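Local coordinates for aminoglycoside 6-N-acetyltransferase type Ib11 (Salmonella typhimurium, PDB 2QIR), which probably transfers the acetyl group of acetyl-CoA to the 6'-amino group of aminoglycosides such as kanamycin B, giving resistance to these antibiotics, at residues 100-105 and 131-136; 33-38 and 105-110. The protein carries 2 engineered substitutions. One frame throughout, in Å; residues are numbered along the deposited sequence.

Interaction 1 (100-105 and 131-136). With 9CS ((1R,2S,3S,4R,6S)-4,6-diamino-3-[(3-amino-3-deoxy-alpha-D-glucopyranosyl)oxy]-2-hydroxycyclohexyl 2,6-diamino-2,6-dideoxy-alpha-D-glucopyranoside), chain C.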
loop_
_atom_site.group_PDB
_atom_site.type_symbol
_atom_site.label_atom_id
_atom_site.label_comp_id
_atom_site.label_asym_id
_atom_site.label_seq_id
_atom_site.Cartn_x
_atom_site.Cartn_y
_atom_site.Cartn_z
ATOM N N GLY A 100 12.078 11.315 3.851
ATOM C CA GLY A 100 10.812 11.345 4.580
ATOM C C GLY A 100 9.606 10.847 3.791
ATOM O O GLY A 100 8.537 10.650 4.358
ATOM N N VAL A 101 9.775 10.638 2.486
ATOM C CA VAL A 101 8.677 10.157 1.652
ATOM C C VAL A 101 8.417 8.657 1.864
ATOM O O VAL A 101 9.350 7.832 1.911
ATOM C CB VAL A 101 8.878 10.514 0.142
ATOM C CG1 VAL A 101 7.651 10.122 -0.709
ATOM C CG2 VAL A 101 9.129 11.996 -0.008
ATOM N N ARG A 102 7.141 8.330 2.025
ATOM C CA ARG A 102 6.682 6.946 2.087
ATOM C C ARG A 102 5.724 6.670 0.934
ATOM O O ARG A 102 4.983 7.550 0.507
ATOM C CB ARG A 102 5.956 6.648 3.416
ATOM C CG ARG A 102 6.783 6.866 4.652
ATOM C CD ARG A 102 7.843 5.760 4.886
ATOM N NE ARG A 102 8.714 6.147 5.994
ATOM C CZ ARG A 102 9.757 6.974 5.889
ATOM N NH1 ARG A 102 10.092 7.478 4.714
ATOM N NH2 ARG A 102 10.475 7.287 6.962
ATOM N N GLY A 103 5.734 5.447 0.438
ATOM C CA GLY A 103 4.715 5.023 -0.490
ATOM C C GLY A 103 3.857 3.939 0.115
ATOM O O GLY A 103 4.273 3.247 1.052
ATOM N N ILE A 104 2.650 3.785 -0.415
ATOM C CA ILE A 104 1.787 2.701 0.042
ATOM C C ILE A 104 1.203 1.885 -1.083
ATOM O O ILE A 104 1.033 2.384 -2.198
ATOM C CB ILE A 104 0.682 3.184 1.018
ATOM C CG1 ILE A 104 -0.356 4.052 0.297
ATOM C CG2 ILE A 104 1.316 3.877 2.219
ATOM C CD1 ILE A 104 -1.539 4.470 1.153
ATOM N N ASP A 105 0.938 0.614 -0.784
ATOM C CA ASP A 105 0.148 -0.277 -1.653
ATOM C C ASP A 105 -0.767 -1.107 -0.759
ATOM O O ASP A 105 -0.442 -1.336 0.413
ATOM C CB ASP A 105 1.034 -1.219 -2.479
ATOM C CG ASP A 105 2.045 -0.480 -3.326
ATOM O OD1 ASP A 105 1.639 0.082 -4.376
ATOM O OD2 ASP A 105 3.246 -0.464 -2.938
ATOM N N PHE A 131 2.339 8.872 9.414
ATOM C CA PHE A 131 2.633 10.202 9.928
ATOM C C PHE A 131 2.998 10.199 11.421
ATOM O O PHE A 131 3.504 11.196 11.943
ATOM C CB PHE A 131 1.515 11.208 9.602
ATOM C CG PHE A 131 1.541 11.695 8.175
ATOM C CD1 PHE A 131 2.726 12.150 7.602
ATOM C CD2 PHE A 131 0.380 11.709 7.409
ATOM C CE1 PHE A 131 2.755 12.597 6.298
ATOM C CE2 PHE A 131 0.400 12.170 6.090
ATOM C CZ PHE A 131 1.585 12.608 5.537
ATOM N N ASN A 132 2.762 9.069 12.086
ATOM C CA ASN A 132 3.245 8.854 13.445
ATOM C C ASN A 132 4.742 8.572 13.509
ATOM O O ASN A 132 5.312 8.530 14.597
ATOM C CB ASN A 132 2.413 7.798 14.196
ATOM C CG ASN A 132 1.079 8.356 14.695
ATOM O OD1 ASN A 132 0.078 7.630 14.835
ATOM N ND2 ASN A 132 1.053 9.648 14.952
ATOM N N ASP A 133 5.367 8.387 12.345
ATOM C CA ASP A 133 6.821 8.497 12.215
ATOM C C ASP A 133 7.141 9.988 12.048
ATOM O O ASP A 133 6.801 10.583 11.025
ATOM C CB ASP A 133 7.350 7.673 11.033
ATOM C CG ASP A 133 8.862 7.732 10.900
ATOM O OD1 ASP A 133 9.503 8.574 11.557
ATOM O OD2 ASP A 133 9.437 6.939 10.130
ATOM N N PRO A 134 7.748 10.606 13.082
ATOM C CA PRO A 134 7.970 12.064 13.050
ATOM C C PRO A 134 8.831 12.521 11.871
ATOM O O PRO A 134 8.728 13.673 11.439
ATOM C CB PRO A 134 8.669 12.361 14.394
ATOM C CG PRO A 134 9.128 11.016 14.916
ATOM C CD PRO A 134 8.204 9.992 14.353
ATOM N N GLU A 135 9.648 11.609 11.350
ATOM C CA GLU A 135 10.534 11.896 10.229
ATOM C C GLU A 135 9.840 11.893 8.867
ATOM O O GLU A 135 10.423 12.333 7.882
ATOM C CB GLU A 135 11.730 10.928 10.238
ATOM C CG GLU A 135 12.754 11.248 11.331
ATOM C CD GLU A 135 13.853 10.205 11.462
ATOM O OE1 GLU A 135 13.892 9.268 10.629
ATOM O OE2 GLU A 135 14.690 10.324 12.405
ATOM N N VAL A 136 8.597 11.413 8.821
ATOM C CA VAL A 136 7.830 11.322 7.575
ATOM C C VAL A 136 7.227 12.669 7.172
ATOM O O VAL A 136 6.617 13.339 7.984
ATOM C CB VAL A 136 6.727 10.239 7.670
ATOM C CG1 VAL A 136 5.756 10.340 6.501
ATOM C CG2 VAL A 136 7.356 8.869 7.748
HETATM C C1 9CS C . 3.278 -3.613 -5.795
HETATM C C2 9CS C . 3.099 -4.924 -6.592
HETATM C C3 9CS C . 2.311 -4.650 -7.892
HETATM C C4 9CS C . 0.955 -4.000 -7.580
HETATM C C5 9CS C . 1.166 -2.792 -6.657
HETATM C C6 9CS C . -0.214 -2.361 -6.200
HETATM C C7 9CS C . 7.094 0.154 -5.420
HETATM C C8 9CS C . 7.113 -1.211 -4.702
HETATM C C9 9CS C . 6.180 -2.235 -5.398
HETATM C C10 9CS C . 4.769 -1.669 -5.682
HETATM C C11 9CS C . 4.812 -0.262 -6.323
HETATM C C12 9CS C . 5.674 0.711 -5.511
HETATM C C13 9CS C . 8.976 -2.290 -3.643
HETATM C C14 9CS C . 10.450 -1.869 -3.532
HETATM C C15 9CS C . 11.238 -2.360 -4.752
HETATM C C16 9CS C . 11.094 -3.882 -4.955
HETATM C C17 9CS C . 9.623 -4.361 -4.798
HETATM C C18 9CS C . 9.526 -5.890 -4.620
HETATM N N1 9CS C . -0.219 -0.912 -5.995
HETATM N N2 9CS C . 3.460 0.299 -6.415
HETATM N N3 9CS C . 7.983 1.125 -4.779
HETATM N N4 9CS C . 12.659 -2.035 -4.590
HETATM O O5 9CS C . 1.975 -3.113 -5.483
HETATM O O7 9CS C . 2.128 -5.852 -8.626
HETATM O O8 9CS C . 0.310 -3.569 -8.781
HETATM O O9 9CS C . 4.055 -2.599 -6.535
HETATM O O10 9CS C . 6.064 -3.419 -4.602
HETATM O O11 9CS C . 8.429 -1.703 -4.851
HETATM O O12 9CS C . 8.892 -3.753 -3.656
HETATM O O13 9CS C . 10.529 -0.444 -3.416
HETATM O O14 9CS C . 11.635 -4.250 -6.245
HETATM O O15 9CS C . 8.357 -6.345 -5.309
HETATM N N6 9CS C . 4.371 -5.517 -6.902
HETATM O O HOH W 1 8.157 5.195 8.702
#

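Interaction 2 (33-38 and 105-110). Engineered in segment 105-110: Q106 (natural residue Leu), L107 (natural residue Ser). With COA (coenzyme A), chain B.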
loop_
_atom_site.group_PDB
_atom_site.type_symbol
_atom_site.label_atom_id
_atom_site.label_comp_id
_atom_site.label_asym_id
_atom_site.label_seq_id
_atom_site.Cartn_x
_atom_site.Cartn_y
_atom_site.Cartn_z
ATOM N N SER A 33 -8.912 -13.813 -8.142
ATOM C CA SER A 33 -8.826 -13.154 -9.449
ATOM C C SER A 33 -9.080 -11.647 -9.419
ATOM O O SER A 33 -8.622 -10.943 -10.301
ATOM C CB SER A 33 -9.703 -13.852 -10.497
ATOM O OG SER A 33 -11.051 -13.670 -10.178
ATOM N N HIS A 34 -9.787 -11.161 -8.402
ATOM C CA HIS A 34 -9.988 -9.718 -8.226
ATOM C C HIS A 34 -8.677 -9.016 -7.831
ATOM O O HIS A 34 -8.490 -7.820 -8.096
ATOM C CB HIS A 34 -11.148 -9.423 -7.246
ATOM C CG HIS A 34 -10.839 -9.715 -5.806
ATOM N ND1 HIS A 34 -10.483 -8.731 -4.903
ATOM C CD2 HIS A 34 -10.851 -10.875 -5.108
ATOM C CE1 HIS A 34 -10.283 -9.272 -3.716
ATOM N NE2 HIS A 34 -10.489 -10.573 -3.815
ATOM N N ILE A 35 -7.765 -9.782 -7.235
ATOM C CA ILE A 35 -6.448 -9.294 -6.822
ATOM C C ILE A 35 -5.419 -9.428 -7.948
ATOM O O ILE A 35 -4.737 -8.468 -8.287
ATOM C CB ILE A 35 -5.978 -9.991 -5.493
ATOM C CG1 ILE A 35 -6.828 -9.473 -4.333
ATOM C CG2 ILE A 35 -4.469 -9.761 -5.216
ATOM C CD1 ILE A 35 -6.750 -10.302 -3.079
ATOM N N VAL A 36 -5.333 -10.620 -8.529
ATOM C CA VAL A 36 -4.496 -10.903 -9.696
ATOM C C VAL A 36 -4.639 -9.835 -10.804
ATOM O O VAL A 36 -3.644 -9.454 -11.436
ATOM C CB VAL A 36 -4.827 -12.314 -10.295
ATOM C CG1 VAL A 36 -4.106 -12.543 -11.634
ATOM C CG2 VAL A 36 -4.536 -13.422 -9.299
ATOM N N GLU A 37 -5.854 -9.347 -11.047
ATOM C CA GLU A 37 -6.021 -8.392 -12.128
ATOM C C GLU A 37 -5.290 -7.052 -11.912
ATOM O O GLU A 37 -4.818 -6.446 -12.878
ATOM C CB GLU A 37 -7.490 -8.223 -12.544
ATOM C CG GLU A 37 -8.327 -7.352 -11.691
ATOM C CD GLU A 37 -9.631 -6.978 -12.374
ATOM O OE1 GLU A 37 -9.585 -6.537 -13.542
ATOM O OE2 GLU A 37 -10.700 -7.123 -11.742
ATOM N N TRP A 38 -5.151 -6.630 -10.654
ATOM C CA TRP A 38 -4.442 -5.387 -10.335
ATOM C C TRP A 38 -3.066 -5.531 -9.670
ATOM O O TRP A 38 -2.286 -4.595 -9.676
ATOM C CB TRP A 38 -5.334 -4.488 -9.476
ATOM C CG TRP A 38 -6.635 -4.179 -10.137
ATOM C CD1 TRP A 38 -7.871 -4.599 -9.746
ATOM C CD2 TRP A 38 -6.828 -3.395 -11.324
ATOM N NE1 TRP A 38 -8.828 -4.124 -10.615
ATOM C CE2 TRP A 38 -8.213 -3.381 -11.592
ATOM C CE3 TRP A 38 -5.963 -2.702 -12.183
ATOM C CZ2 TRP A 38 -8.757 -2.696 -12.682
ATOM C CZ3 TRP A 38 -6.504 -2.034 -13.274
ATOM C CH2 TRP A 38 -7.892 -2.032 -13.507
ATOM N N ASP A 105 0.938 0.614 -0.784
ATOM C CA ASP A 105 0.148 -0.277 -1.653
ATOM C C ASP A 105 -0.767 -1.107 -0.759
ATOM O O ASP A 105 -0.442 -1.336 0.413
ATOM C CB ASP A 105 1.034 -1.219 -2.479
ATOM C CG ASP A 105 2.045 -0.480 -3.326
ATOM O OD1 ASP A 105 1.639 0.082 -4.376
ATOM O OD2 ASP A 105 3.246 -0.464 -2.938
ATOM N N GLN A 106 -1.899 -1.558 -1.297
ATOM C CA GLN A 106 -2.818 -2.378 -0.508
ATOM C C GLN A 106 -3.889 -3.116 -1.315
ATOM O O GLN A 106 -4.166 -2.800 -2.474
ATOM C CB GLN A 106 -3.456 -1.559 0.629
ATOM C CG GLN A 106 -4.563 -0.601 0.226
ATOM C CD GLN A 106 -4.106 0.497 -0.728
ATOM O OE1 GLN A 106 -4.771 0.761 -1.748
ATOM N NE2 GLN A 106 -2.971 1.148 -0.408
ATOM N N LEU A 107 -4.495 -4.097 -0.666
ATOM C CA LEU A 107 -5.511 -4.911 -1.282
ATOM C C LEU A 107 -6.501 -5.370 -0.213
ATOM O O LEU A 107 -6.149 -5.500 0.972
ATOM C CB LEU A 107 -4.876 -6.114 -1.994
ATOM C CG LEU A 107 -4.144 -7.175 -1.138
ATOM C CD1 LEU A 107 -5.084 -8.303 -0.680
ATOM C CD2 LEU A 107 -2.960 -7.751 -1.901
ATOM N N LEU A 108 -7.731 -5.604 -0.646
ATOM C CA LEU A 108 -8.754 -6.203 0.186
ATOM C C LEU A 108 -8.894 -7.666 -0.230
ATOM O O LEU A 108 -8.962 -7.971 -1.420
ATOM C CB LEU A 108 -10.078 -5.457 0.010
ATOM C CG LEU A 108 -10.223 -4.053 0.612
ATOM C CD1 LEU A 108 -11.579 -3.448 0.206
ATOM C CD2 LEU A 108 -10.070 -4.077 2.136
ATOM N N ALA A 109 -8.912 -8.559 0.752
ATOM C CA ALA A 109 -8.867 -10.002 0.516
ATOM C C ALA A 109 -10.128 -10.578 -0.130
ATOM O O ALA A 109 -10.040 -11.508 -0.945
ATOM C CB ALA A 109 -8.589 -10.714 1.813
ATOM N N ASN A 110 -11.292 -10.025 0.243
ATOM C CA ASN A 110 -12.603 -10.607 -0.115
ATOM C C ASN A 110 -13.365 -9.759 -1.128
ATOM O O ASN A 110 -13.666 -8.588 -0.861
ATOM C CB ASN A 110 -13.468 -10.836 1.135
ATOM C CG ASN A 110 -12.740 -11.627 2.233
ATOM O OD1 ASN A 110 -12.247 -12.733 2.002
ATOM N ND2 ASN A 110 -12.689 -11.059 3.439
HETATM N N1A COA B . -14.456 3.671 -12.156
HETATM C C2A COA B . -14.577 4.806 -11.375
HETATM N N3A COA B . -14.879 4.683 -10.028
HETATM C C4A COA B . -15.061 3.463 -9.454
HETATM C C5A COA B . -14.940 2.306 -10.221
HETATM C C6A COA B . -14.635 2.417 -11.588
HETATM N N6A COA B . -14.403 1.336 -12.337
HETATM N N7A COA B . -15.170 1.250 -9.402
HETATM C C8A COA B . -15.431 1.714 -8.153
HETATM N N9A COA B . -15.359 3.091 -8.160
HETATM C C1B COA B . -15.255 3.994 -6.983
HETATM C C2B COA B . -16.400 3.813 -5.994
HETATM O O2B COA B . -17.534 4.537 -6.415
HETATM C C3B COA B . -15.821 4.297 -4.665
HETATM O O3B COA B . -16.054 5.666 -4.397
HETATM P P3B COA B . -17.450 6.341 -3.927
HETATM O O7A COA B . -17.561 6.323 -2.415
HETATM O O8A COA B . -18.631 5.593 -4.512
HETATM O O9A COA B . -17.447 7.774 -4.426
HETATM C C4B COA B . -14.312 4.166 -4.855
HETATM O O4B COA B . -14.075 3.811 -6.214
HETATM C C5B COA B . -13.676 3.150 -3.921
HETATM O O5B COA B . -14.093 3.318 -2.582
HETATM P P1A COA B . -13.850 2.142 -1.499
HETATM O O1A COA B . -15.124 1.356 -1.268
HETATM O O2A COA B . -13.298 2.698 -0.206
HETATM O O3A COA B . -12.746 1.243 -2.247
HETATM P P2A COA B . -12.517 -0.318 -1.951
HETATM O O4A COA B . -13.235 -0.724 -0.682
HETATM O O5A COA B . -12.946 -1.157 -3.138
HETATM O O6A COA B . -10.917 -0.368 -1.763
HETATM C CBP COA B . -9.010 -1.126 -3.079
HETATM C CCP COA B . -10.042 -0.024 -2.822
HETATM C CDP COA B . -8.107 -0.609 -4.209
HETATM C CEP COA B . -8.170 -1.312 -1.814
HETATM C CAP COA B . -9.746 -2.441 -3.454
HETATM O OAP COA B . -10.801 -2.206 -4.365
HETATM C C9P COA B . -8.872 -3.583 -3.922
HETATM O O9P COA B . -8.173 -4.354 -2.979
HETATM N N8P COA B . -8.795 -3.844 -5.235
HETATM C C7P COA B . -8.072 -4.994 -5.771
HETATM C C6P COA B . -6.546 -4.825 -5.819
HETATM C C5P COA B . -6.103 -3.387 -6.043
HETATM O O5P COA B . -6.530 -2.702 -6.989
HETATM N N4P COA B . -5.221 -2.886 -5.185
HETATM C C3P COA B . -4.771 -1.514 -5.307
HETATM C C2P COA B . -3.512 -1.411 -6.154
HETATM S S1P COA B . -3.025 0.322 -6.392
#

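Interaction 1 (100-105 and 131-136)
R102 reaches from the start of strand 101-108 to D133 in the loop that follows helix 118-131. The salt bridge is long: R102 NH2 lies 3.4 Å from D133 OD2, and the hydrogen bond within it is weak, at 156°. The guanidinium and carboxylate planes are turned 64° apart, so the two groups do not pair flat. Water 1 makes a second link. It accepts from R102 NE at 2.9 Å, in the guanidinium plane, and donates to D133 OD2. R102 NH1 turns back to the preceding residue and donates to V101 O at 2.9 Å, from above the carbonyl plane; it also bonds P99 O. Each guanidinium nitrogen has an acceptor, though that of NH2 is weakly bound. The bend of the chain at chi2 (-75°) folds the group back in this way. Over one guanidinium face sits the methyl V136 CG2, 3.5 Å from R102 NE.

The carboxylate of D133 divides its work. OD2 serves R102 and the water, while OD1 accepts from the backbone N of E135 at 3.0 Å, in an Asx turn. V136 N bonds D133 O and closes a type I turn from D133 to V136. Next to this turn, V136 CA makes a CH...O contact of 3.4 Å with G100 O. G100 and R102 also bond the backbones of T137, K138 and Q140, and R179 bonds V136 O.

At the far end of 100-105, D105 OD1 accepts from two amines of the bound aminoglycoside, N1 and N2, and D142 OD1, close to it, also bonds the ligand. The contact belongs to the GNAT core, where a helix returns through a turn to a parallel neighbouring strand: a beta-alpha-beta crossover.

Interaction 2 (33-38 and 105-110)
The coenzyme A site of the GNAT fold brings helix 33-36 against the end of strand 101-108. H34 joins them: its NE2 donates to A109 O at 3.1 Å. The bond is bent (146°). The oxygen lies in the ring plane, but the donor stands above the carbonyl plane. L108 O also sits at the ring edge, 3.0 Å from H34 CE1. A chi1 of 72° sets CG between the backbone N and carbonyl carbon and aims the ring edge at the strand end. A109 O has a second donor, R32 NH1.

I35 CG1 lies over one face of the ring, toward its rim, and I35 CD1 packs on L107 CD1 at 3.5 Å, the two side chains crossing at about a right angle. L107 is an engineered residue, as is Q106. W29 of helix 23-29 touches both I35 and L107.

The pantetheine arm of coenzyme A runs between the segments. L108 N donates to its O9P at 2.7 Å, and Q106 O takes a weak bond from N4P. On the helix side, W38 CB lies 3.3 Å from O5P. The arm thus uses backbone groups of the strand much as an added strand would, as is typical of the GNAT cofactor site.

From the N terminus the chain passes strand 14-17 and helix 23-29 and reaches 33-38, the earlier partner in interaction 2. Interaction 2 closes that loop after the 66 intervening residues, which include strands 65-72 and 75-84. Before it closes, the chain has entered 100-105, the first segment of interaction 1. That loop closes at 131-136, after helix 118-131. The two loops therefore cross, and D105 belongs to both. Strand 101-108 is their common element, although the contacts lie at its two ends, with centres about 23 Å apart. Interaction 1 ties its start to the turn before strand 138-141. Interaction 2 ties its end to helix 33-36, next to coenzyme A.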